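Local coordinates for pyruvate carboxylase protein (PDB 2QF7) that is a large multidomain, biotin-requiring carboxylase, joining an ATP-grasp biotin carboxylase part, a TIM-barrel part and a biotin-carrier part in one chain, at residues N883-D888 against E946-K951; V930-G935 against S942-A947; A1049-A1052 against M1058-V1061. All blocks are in the same frame, centred on the assembly; numbering follows the deposited sequence.

Interaction 1: residues N883-D888 against E946-K951; sequences NQMFGD and EALQKK
M885, the last residue of helix 872-885, and F886 just after it close on the single side chain of L948, which reaches across from the first turn of helix 946-953. Along the first segment, N883 belongs to the last helical turn, and its side-chain amide reaches forward to D888. M885 crosses the leucine at about a right angle. Its CG lies 4.0 Å from L948 CD2; the extended chi1 and chi2 (177° and -179°) carry M885 SD to 4.1 Å from L948 CD1, and the bend at chi3 (75°) brings the methyl CE beside the same branch. F886 comes obliquely to the same leucine, its CD1 3.6 Å from L948 CD2. M885 CE also lies over one face of the phenyl ring, offset toward its rim, and the leucine therefore meets a methionine and a ring that already pack on each other. Of the leucine methyls, CD2 meets both the F886 ring and M885 CG, while CD1 meets M885 SD and CE. G887 then leaves the helix with positive phi in a Schellman motif: D888 N donates to N883 O and G887 N to Q884 O. D888 adds a side-chain tie across this turn, N883 ND2 donating to D888 OD1 over 3.0 Å from above the carboxylate plane. The whole contact is buried in the conserved carboxylase region, where M885 and L948 both rest on V916 of helix 913-917, F886 packs on V899 and M902 of helix 895-909, and helix 927-934 supplies V929 beside F886 and L933 beside L948.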
ATOM      1  N   ASN A 883       6.610  53.779  -8.612  1.00 19.42           N
ATOM      2  CA  ASN A 883       7.285  54.567  -7.586  1.00 20.12           C
ATOM      3  C   ASN A 883       7.231  56.084  -7.879  1.00 19.91           C
ATOM      4  O   ASN A 883       6.864  56.890  -7.011  1.00 18.11           O
ATOM      5  CB  ASN A 883       8.762  54.138  -7.448  1.00 20.09           C
ATOM      6  CG  ASN A 883       9.510  55.065  -6.519  1.00 20.94           C
ATOM      7  OD1 ASN A 883       9.137  55.186  -5.345  1.00 22.92           O
ATOM      8  ND2 ASN A 883      10.533  55.752  -7.028  1.00 20.72           N
ATOM      9  N   GLN A 884       7.542  56.472  -9.121  1.00 21.47           N
ATOM     10  CA  GLN A 884       7.506  57.887  -9.498  1.00 22.27           C
ATOM     11  C   GLN A 884       6.072  58.422  -9.487  1.00 22.80           C
ATOM     12  O   GLN A 884       5.820  59.565  -9.087  1.00 22.82           O
ATOM     13  CB  GLN A 884       8.126  58.122 -10.896  1.00 23.74           C
ATOM     14  CG  GLN A 884       9.676  57.933 -10.988  1.00 26.00           C
ATOM     15  CD  GLN A 884      10.487  58.868 -10.079  1.00 33.07           C
ATOM     16  OE1 GLN A 884      10.071  59.992  -9.756  1.00 33.54           O
ATOM     17  NE2 GLN A 884      11.645  58.386  -9.644  1.00 33.69           N
ATOM     18  N   MET A 885       5.126  57.602  -9.929  1.00 22.16           N
ATOM     19  CA  MET A 885       3.695  57.962  -9.897  1.00 22.30           C
ATOM     20  C   MET A 885       3.189  58.316  -8.482  1.00 22.08           C
ATOM     21  O   MET A 885       2.386  59.241  -8.316  1.00 22.01           O
ATOM     22  CB  MET A 885       2.847  56.842 -10.507  1.00 21.26           C
ATOM     23  CG  MET A 885       1.351  57.122 -10.444  1.00 23.14           C
ATOM     24  SD  MET A 885       0.418  55.763 -11.144  1.00 24.26           S
ATOM     25  CE  MET A 885       0.564  54.586  -9.819  1.00 23.11           C
ATOM     26  N   PHE A 886       3.637  57.553  -7.486  1.00 22.31           N
ATOM     27  CA  PHE A 886       3.339  57.799  -6.066  1.00 21.97           C
ATOM     28  C   PHE A 886       4.096  59.000  -5.498  1.00 22.91           C
ATOM     29  O   PHE A 886       3.865  59.395  -4.350  1.00 22.04           O
ATOM     30  CB  PHE A 886       3.643  56.538  -5.233  1.00 22.19           C
ATOM     31  CG  PHE A 886       2.675  55.404  -5.464  1.00 21.35           C
ATOM     32  CD1 PHE A 886       1.306  55.600  -5.281  1.00 23.88           C
ATOM     33  CD2 PHE A 886       3.128  54.130  -5.824  1.00 23.00           C
ATOM     34  CE1 PHE A 886       0.388  54.570  -5.489  1.00 25.13           C
ATOM     35  CE2 PHE A 886       2.231  53.076  -6.008  1.00 21.67           C
ATOM     36  CZ  PHE A 886       0.832  53.319  -5.848  1.00 23.82           C
ATOM     37  N   GLY A 887       4.977  59.601  -6.305  1.00 23.40           N
ATOM     38  CA  GLY A 887       5.679  60.822  -5.902  1.00 24.06           C
ATOM     39  C   GLY A 887       7.154  60.586  -5.591  1.00 25.44           C
ATOM     40  O   GLY A 887       7.855  61.541  -5.176  1.00 25.99           O
ATOM     41  N   ASP A 888       7.630  59.346  -5.820  1.00 24.08           N
ATOM     42  CA  ASP A 888       9.001  58.905  -5.528  1.00 23.92           C
ATOM     43  C   ASP A 888       9.149  58.731  -4.017  1.00 24.33           C
ATOM     44  O   ASP A 888       9.413  59.686  -3.272  1.00 25.22           O
ATOM     45  CB  ASP A 888      10.081  59.844  -6.130  1.00 23.82           C
ATOM     46  CG  ASP A 888      11.484  59.233  -6.075  1.00 25.89           C
ATOM     47  OD1 ASP A 888      11.630  58.075  -5.569  1.00 22.87           O
ATOM     48  OD2 ASP A 888      12.444  59.912  -6.526  1.00 23.77           O
ATOM     49  N   GLU A 946      -2.329  64.364  -5.701  1.00 24.53           N
ATOM     50  CA  GLU A 946      -3.747  64.625  -5.502  1.00 25.25           C
ATOM     51  C   GLU A 946      -4.661  63.909  -6.498  1.00 25.13           C
ATOM     52  O   GLU A 946      -5.670  63.304  -6.100  1.00 25.31           O
ATOM     53  CB  GLU A 946      -4.041  66.143  -5.513  1.00 26.29           C
ATOM     54  CG  GLU A 946      -3.512  66.904  -4.261  1.00 27.91           C
ATOM     55  CD  GLU A 946      -3.776  68.406  -4.358  0.50 26.75           C
ATOM     56  OE1 GLU A 946      -4.414  68.835  -5.338  0.50 27.69           O
ATOM     57  OE2 GLU A 946      -3.345  69.158  -3.461  0.50 29.61           O
ATOM     58  N   ALA A 947      -4.324  63.976  -7.786  1.00 25.09           N
ATOM     59  CA  ALA A 947      -5.178  63.360  -8.829  1.00 25.18           C
ATOM     60  C   ALA A 947      -5.271  61.824  -8.720  1.00 23.91           C
ATOM     61  O   ALA A 947      -6.354  61.245  -8.830  1.00 23.28           O
ATOM     62  CB  ALA A 947      -4.731  63.788 -10.241  1.00 25.88           C
ATOM     63  N   LEU A 948      -4.137  61.172  -8.520  1.00 22.85           N
ATOM     64  CA  LEU A 948      -4.122  59.754  -8.237  1.00 22.50           C
ATOM     65  C   LEU A 948      -4.938  59.419  -6.983  1.00 22.09           C
ATOM     66  O   LEU A 948      -5.745  58.477  -6.996  1.00 21.93           O
ATOM     67  CB  LEU A 948      -2.675  59.266  -8.075  1.00 22.24           C
ATOM     68  CG  LEU A 948      -2.373  57.834  -7.627  1.00 24.62           C
ATOM     69  CD1 LEU A 948      -2.723  56.860  -8.748  1.00 23.83           C
ATOM     70  CD2 LEU A 948      -0.910  57.697  -7.218  1.00 21.32           C
ATOM     71  N   GLN A 949      -4.708  60.154  -5.891  1.00 20.57           N
ATOM     72  CA  GLN A 949      -5.408  59.835  -4.650  1.00 21.24           C
ATOM     73  C   GLN A 949      -6.933  59.987  -4.822  1.00 21.05           C
ATOM     74  O   GLN A 949      -7.696  59.106  -4.425  1.00 20.84           O
ATOM     75  CB  GLN A 949      -4.829  60.658  -3.474  1.00 22.06           C
ATOM     76  CG  GLN A 949      -5.688  60.864  -2.233  1.00 20.88           C
ATOM     77  CD  GLN A 949      -5.047  61.912  -1.332  1.00 22.10           C
ATOM     78  OE1 GLN A 949      -5.109  63.104  -1.613  1.00 23.17           O
ATOM     79  NE2 GLN A 949      -4.390  61.462  -0.277  1.00 19.06           N
ATOM     80  N   LYS A 950      -7.359  61.066  -5.464  1.00 21.58           N
ATOM     81  CA  LYS A 950      -8.787  61.283  -5.726  1.00 22.35           C
ATOM     82  C   LYS A 950      -9.385  60.145  -6.547  1.00 22.88           C
ATOM     83  O   LYS A 950     -10.464  59.624  -6.217  1.00 23.31           O
ATOM     84  CB  LYS A 950      -9.021  62.618  -6.456  1.00 22.53           C
ATOM     85  CG  LYS A 950     -10.450  63.144  -6.346  1.00 22.22           C
ATOM     86  CD  LYS A 950     -10.655  64.460  -7.161  1.00 24.28           C
ATOM     87  CE  LYS A 950     -11.890  65.210  -6.638  1.00 26.73           C
ATOM     88  NZ  LYS A 950     -12.324  66.423  -7.435  0.50 25.05           N
ATOM     89  N   LYS A 951      -8.705  59.768  -7.629  1.00 23.33           N
ATOM     90  CA  LYS A 951      -9.204  58.690  -8.481  1.00 23.42           C
ATOM     91  C   LYS A 951      -9.366  57.391  -7.702  1.00 23.20           C
ATOM     92  O   LYS A 951     -10.434  56.765  -7.749  1.00 22.87           O
ATOM     93  CB  LYS A 951      -8.298  58.457  -9.685  1.00 23.87           C
ATOM     94  CG  LYS A 951      -8.857  57.418 -10.655  1.00 23.52           C
ATOM     95  CD  LYS A 951      -8.092  57.424 -11.929  1.00 24.62           C
ATOM     96  CE  LYS A 951      -8.431  56.203 -12.758  1.00 27.62           C
ATOM     97  NZ  LYS A 951      -7.599  56.190 -13.992  1.00 25.09           N
TER

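Interaction 2: residues V930-G935 against S942-A947; sequences VSMLKG and SGWPEA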
ATOM      1  N   VAL A 930      -5.189  51.773  -2.303  1.00 20.01           N
ATOM      2  CA  VAL A 930      -6.264  52.608  -1.766  1.00 20.96           C
ATOM      3  C   VAL A 930      -5.919  52.990  -0.328  1.00 20.87           C
ATOM      4  O   VAL A 930      -5.997  54.148   0.018  1.00 21.20           O
ATOM      5  CB  VAL A 930      -7.667  51.937  -1.842  1.00 20.10           C
ATOM      6  CG1 VAL A 930      -8.762  52.867  -1.224  1.00 21.14           C
ATOM      7  CG2 VAL A 930      -8.010  51.592  -3.296  1.00 21.13           C
ATOM      8  N   SER A 931      -5.522  52.005   0.474  1.00 21.29           N
ATOM      9  CA  SER A 931      -5.233  52.215   1.888  1.00 22.43           C
ATOM     10  C   SER A 931      -4.035  53.147   2.103  1.00 22.49           C
ATOM     11  O   SER A 931      -4.058  53.990   2.995  1.00 22.02           O
ATOM     12  CB  SER A 931      -5.013  50.858   2.552  1.00 22.70           C
ATOM     13  OG  SER A 931      -4.406  50.999   3.807  1.00 25.28           O
ATOM     14  N   MET A 932      -2.975  52.979   1.301  1.00 22.19           N
ATOM     15  CA  MET A 932      -1.829  53.879   1.356  1.00 21.95           C
ATOM     16  C   MET A 932      -2.211  55.328   1.010  1.00 20.89           C
ATOM     17  O   MET A 932      -1.826  56.269   1.719  1.00 20.77           O
ATOM     18  CB  MET A 932      -0.708  53.411   0.411  1.00 21.22           C
ATOM     19  CG  MET A 932       0.529  54.273   0.556  1.00 22.50           C
ATOM     20  SD  MET A 932       1.968  53.641  -0.288  1.00 23.85           S
ATOM     21  CE  MET A 932       1.518  54.154  -1.937  1.00 22.28           C
ATOM     22  N   LEU A 933      -2.944  55.515  -0.080  1.00 19.49           N
ATOM     23  CA  LEU A 933      -3.317  56.869  -0.488  1.00 20.33           C
ATOM     24  C   LEU A 933      -4.314  57.477   0.507  1.00 20.25           C
ATOM     25  O   LEU A 933      -4.348  58.701   0.693  1.00 19.81           O
ATOM     26  CB  LEU A 933      -3.883  56.867  -1.916  1.00 20.60           C
ATOM     27  CG  LEU A 933      -2.851  56.481  -3.008  1.00 20.61           C
ATOM     28  CD1 LEU A 933      -3.613  56.084  -4.262  1.00 18.97           C
ATOM     29  CD2 LEU A 933      -1.919  57.668  -3.322  1.00 22.78           C
ATOM     30  N   LYS A 934      -5.104  56.616   1.155  1.00 19.94           N
ATOM     31  CA  LYS A 934      -6.015  57.061   2.218  1.00 20.95           C
ATOM     32  C   LYS A 934      -5.249  57.674   3.409  1.00 21.00           C
ATOM     33  O   LYS A 934      -5.739  58.619   4.042  1.00 20.35           O
ATOM     34  CB  LYS A 934      -6.863  55.900   2.742  1.00 21.55           C
ATOM     35  CG  LYS A 934      -7.922  56.345   3.787  1.00 22.00           C
ATOM     36  CD  LYS A 934      -8.651  55.118   4.325  1.00 23.66           C
ATOM     37  CE  LYS A 934      -9.812  55.489   5.279  1.00 26.70           C
ATOM     38  NZ  LYS A 934     -10.384  54.211   5.819  1.00 29.13           N
ATOM     39  N   GLY A 935      -4.110  57.074   3.758  1.00 19.67           N
ATOM     40  CA  GLY A 935      -3.237  57.567   4.813  1.00 20.57           C
ATOM     41  C   GLY A 935      -2.782  56.534   5.822  1.00 21.65           C
ATOM     42  O   GLY A 935      -2.056  56.865   6.755  1.00 21.60           O
ATOM     43  N   SER A 942       6.140  64.948   0.907  1.00 37.12           N
ATOM     44  CA  SER A 942       5.502  65.710  -0.126  1.00 37.27           C
ATOM     45  C   SER A 942       3.974  65.644  -0.051  1.00 35.11           C
ATOM     46  O   SER A 942       3.320  66.347  -0.771  1.00 34.63           O
ATOM     47  CB  SER A 942       5.958  65.120  -1.479  1.00 37.57           C
ATOM     48  OG  SER A 942       5.400  65.903  -2.529  1.00 42.45           O
ATOM     49  N   GLY A 943       3.417  64.772   0.800  1.00 33.09           N
ATOM     50  CA  GLY A 943       2.009  64.380   0.693  1.00 30.68           C
ATOM     51  C   GLY A 943       1.857  63.423  -0.493  1.00 28.81           C
ATOM     52  O   GLY A 943       2.827  63.188  -1.222  1.00 28.46           O
ATOM     53  N   TRP A 944       0.659  62.854  -0.665  1.00 27.12           N
ATOM     54  CA  TRP A 944       0.307  61.967  -1.807  1.00 25.06           C
ATOM     55  C   TRP A 944      -0.161  62.772  -3.012  1.00 24.78           C
ATOM     56  O   TRP A 944      -0.866  63.777  -2.833  1.00 24.23           O
ATOM     57  CB  TRP A 944      -0.816  61.014  -1.394  1.00 24.24           C
ATOM     58  CG  TRP A 944      -0.355  60.109  -0.303  1.00 22.91           C
ATOM     59  CD1 TRP A 944      -0.808  60.077   0.973  1.00 22.14           C
ATOM     60  CD2 TRP A 944       0.707  59.136  -0.387  1.00 23.53           C
ATOM     61  NE1 TRP A 944      -0.097  59.147   1.714  1.00 23.31           N
ATOM     62  CE2 TRP A 944       0.836  58.548   0.900  1.00 23.10           C
ATOM     63  CE3 TRP A 944       1.565  58.716  -1.416  1.00 24.06           C
ATOM     64  CZ2 TRP A 944       1.779  57.556   1.190  1.00 22.29           C
ATOM     65  CZ3 TRP A 944       2.519  57.727  -1.129  1.00 22.29           C
ATOM     66  CH2 TRP A 944       2.618  57.159   0.180  1.00 23.01           C
ATOM     67  N   PRO A 945       0.207  62.339  -4.253  1.00 24.14           N
ATOM     68  CA  PRO A 945      -0.269  63.053  -5.468  1.00 23.57           C
ATOM     69  C   PRO A 945      -1.794  63.145  -5.515  1.00 23.38           C
ATOM     70  O   PRO A 945      -2.462  62.115  -5.401  1.00 22.69           O
ATOM     71  CB  PRO A 945       0.264  62.188  -6.620  1.00 23.31           C
ATOM     72  CG  PRO A 945       1.522  61.601  -6.054  1.00 24.97           C
ATOM     73  CD  PRO A 945       1.112  61.225  -4.609  1.00 24.05           C
ATOM     74  N   GLU A 946      -2.329  64.364  -5.701  1.00 24.53           N
ATOM     75  CA  GLU A 946      -3.747  64.625  -5.502  1.00 25.25           C
ATOM     76  C   GLU A 946      -4.661  63.909  -6.498  1.00 25.13           C
ATOM     77  O   GLU A 946      -5.670  63.304  -6.100  1.00 25.31           O
ATOM     78  CB  GLU A 946      -4.041  66.143  -5.513  1.00 26.29           C
ATOM     79  CG  GLU A 946      -3.512  66.904  -4.261  1.00 27.91           C
ATOM     80  CD  GLU A 946      -3.776  68.406  -4.358  0.50 26.75           C
ATOM     81  OE1 GLU A 946      -4.414  68.835  -5.338  0.50 27.69           O
ATOM     82  OE2 GLU A 946      -3.345  69.158  -3.461  0.50 29.61           O
ATOM     83  N   ALA A 947      -4.324  63.976  -7.786  1.00 25.09           N
ATOM     84  CA  ALA A 947      -5.178  63.360  -8.829  1.00 25.18           C
ATOM     85  C   ALA A 947      -5.271  61.824  -8.720  1.00 23.91           C
ATOM     86  O   ALA A 947      -6.354  61.245  -8.830  1.00 23.28           O
ATOM     87  CB  ALA A 947      -4.731  63.788 -10.241  1.00 25.88           C
TER
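W944 meets M932 in a Met-aromatic contact. The sulfur of M932, SD, lies 4.5 Å from the centroid of the six-membered ring of W944 and 48° off its normal, an oblique approach, with M932 SD 3.6 Å from W944 CH2. The methionine chain crosses the indole at about a right angle: CG is anti to the backbone N (chi1 -175°), and the bend at chi3 carries M932 CE round to 3.8 Å from W944 CZ3. Apolar contacts continue on the other side of the sulfur, where M932 CG is 3.6 Å from W944 CZ2. L933 comes in obliquely at the root of the tryptophan, its CD2 4.0 Å from W944 CB, and its CA lies over one face of the indole, offset toward the rim. The two helices are joined by a helix-loop-helix connection: helix 927-934 ends where G935 takes positive phi, and after a short loop the chain returns so that W944 packs against the last turn of that helix. P945 follows at the N-cap position of helix 946-953. Among the polar atoms, the carbonyl O of M932 stands 3.2 Å above the indole plane of W944, offset toward the rim. Although M932 O is 3.4 Å from W944 NE1, the angle is poor and no hydrogen bond forms; the indole N-H makes a weak one to G938 O in the connecting loop instead. Elsewhere W944 touches L668, I889 and Q949, and the side-chain NE2 of Q949 is hydrogen-bonded to L933 O.

Interaction 3: residues A1049-A1052 against M1058-V1061; sequences AVSA and MVTV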
ATOM      1  N   ALA A1049       8.390   0.787  12.610  1.00 25.28           N
ATOM      2  CA  ALA A1049       7.476   0.247  11.567  1.00 25.30           C
ATOM      3  C   ALA A1049       6.327   1.209  11.400  1.00 25.83           C
ATOM      4  O   ALA A1049       5.990   1.950  12.321  1.00 24.82           O
ATOM      5  CB  ALA A1049       6.915  -1.164  11.978  1.00 25.51           C
ATOM      6  N   VAL A1050       5.724   1.202  10.213  1.00 25.79           N
ATOM      7  CA  VAL A1050       4.533   2.011   9.916  1.00 26.13           C
ATOM      8  C   VAL A1050       3.530   1.041   9.319  1.00 25.85           C
ATOM      9  O   VAL A1050       3.872   0.340   8.367  1.00 25.93           O
ATOM     10  CB  VAL A1050       4.857   3.146   8.886  1.00 26.22           C
ATOM     11  CG1 VAL A1050       3.594   3.880   8.468  1.00 27.36           C
ATOM     12  CG2 VAL A1050       5.849   4.128   9.460  1.00 26.53           C
ATOM     13  N   SER A1051       2.323   0.974   9.883  1.00 24.68           N
ATOM     14  CA  SER A1051       1.324   0.044   9.412  1.00 24.42           C
ATOM     15  C   SER A1051       0.659   0.520   8.127  1.00 24.51           C
ATOM     16  O   SER A1051       0.769   1.680   7.750  1.00 24.36           O
ATOM     17  CB  SER A1051       0.242  -0.156  10.481  1.00 25.02           C
ATOM     18  OG  SER A1051      -0.712   0.908  10.490  1.00 23.86           O
ATOM     19  N   ALA A1052      -0.063  -0.385   7.485  1.00 25.28           N
ATOM     20  CA  ALA A1052      -1.049  -0.019   6.466  1.00 24.80           C
ATOM     21  C   ALA A1052      -2.159   0.763   7.175  1.00 24.63           C
ATOM     22  O   ALA A1052      -2.361   0.609   8.395  1.00 23.65           O
ATOM     23  CB  ALA A1052      -1.619  -1.287   5.812  1.00 25.09           C
ATOM     24  N   MET A1058      -6.813   5.072   9.978  1.00 22.05           N
ATOM     25  CA  MET A1058      -5.689   5.401  10.860  1.00 21.94           C
ATOM     26  C   MET A1058      -4.435   4.588  10.521  1.00 22.36           C
ATOM     27  O   MET A1058      -4.501   3.390  10.199  1.00 22.90           O
ATOM     28  CB  MET A1058      -6.049   5.159  12.330  1.00 22.71           C
ATOM     29  CG  MET A1058      -7.329   5.835  12.835  1.00 23.40           C
ATOM     30  SD  MET A1058      -7.248   7.641  12.703  1.00 25.97           S
ATOM     31  CE  MET A1058      -6.252   8.133  14.129  1.00 27.58           C
ATOM     32  N   VAL A1059      -3.279   5.246  10.595  1.00 22.88           N
ATOM     33  CA  VAL A1059      -2.013   4.567  10.418  1.00 22.87           C
ATOM     34  C   VAL A1059      -1.354   4.496  11.807  1.00 23.61           C
ATOM     35  O   VAL A1059      -1.321   5.500  12.523  1.00 24.65           O
ATOM     36  CB  VAL A1059      -1.146   5.307   9.377  1.00 22.42           C
ATOM     37  CG1 VAL A1059       0.288   4.788   9.329  1.00 20.38           C
ATOM     38  CG2 VAL A1059      -1.806   5.209   7.957  1.00 20.96           C
ATOM     39  N   THR A1060      -0.847   3.317  12.185  1.00 22.92           N
ATOM     40  CA  THR A1060      -0.035   3.157  13.424  1.00 21.79           C
ATOM     41  C   THR A1060       1.461   3.234  13.124  1.00 21.88           C
ATOM     42  O   THR A1060       1.943   2.538  12.253  1.00 21.51           O
ATOM     43  CB  THR A1060      -0.380   1.840  14.117  1.00 22.09           C
ATOM     44  OG1 THR A1060      -1.788   1.812  14.368  1.00 22.24           O
ATOM     45  CG2 THR A1060       0.396   1.638  15.410  1.00 22.59           C
ATOM     46  N   VAL A1061       2.172   4.168  13.785  1.00 21.47           N
ATOM     47  CA  VAL A1061       3.617   4.225  13.720  1.00 22.36           C
ATOM     48  C   VAL A1061       4.094   3.571  15.013  1.00 22.95           C
ATOM     49  O   VAL A1061       3.631   3.938  16.106  1.00 22.13           O
ATOM     50  CB  VAL A1061       4.145   5.691  13.566  1.00 22.26           C
ATOM     51  CG1 VAL A1061       5.680   5.757  13.546  1.00 21.38           C
ATOM     52  CG2 VAL A1061       3.601   6.292  12.263  1.00 21.26           C
TER
HETATM   53  O   HOH W   1      -3.658   1.638  12.116  1.00 25.42           O
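The hydroxyl of S1051 is gripped from several sides. T1060 N donates to S1051 OG over 2.9 Å (161° at the hydrogen), and the hydroxyl donates its hydrogen bond to A1052 O, 2.7 Å from S1051 OG, from above the carbonyl plane. A water adds a third, weak bond to OG; the same water donates to M1058 O and lies 2.9 Å from T1060 OG1. With chi1 at 80°, S1051 OG sits between its own backbone N and carbonyl carbon, and from there it meets T1060 N in place of a backbone carbonyl. A backbone bond runs the other way: S1051 N donates to T1060 O over 2.9 Å, nearly straight at 169°. Next to it, V1050 and V1061 form a non-hydrogen-bonded antiparallel pair with their side chains side by side, V1050 CG2 4.2 Å from V1061 CG2. The other branch, V1050 CG1, reaches V1059 CG1 at 3.5 Å. V1059 and V1061 also pack on V496 of helix 483-497, while T1060 touches R1071 and K1073 of strand 1068-1075. This is the loop end of a beta hairpin, strands 1041-1050 and 1058-1065, the central pair of a four-stranded antiparallel sheet.

Overall arrangement
Interactions 1 and 2 are parts of one helical core, their centres 6 Å apart, and share E946 and A947 at the start of helix 946-953. They touch directly: F886 CD1 lies 3.6 Å from M932 CE, F886 O lies 3.3 Å from P945 CD, and Q949 NE2 probably donates to L933 O at 2.9 Å. The methionine on W944 thus also backs the ring on L948, so three helix ends meet in continuous packing. Interaction 3 follows later in the chain and stands apart, its centre about 60 Å from that of interaction 1 and 58 Å from that of interaction 2. None of the three includes the carboxylated lysine K729.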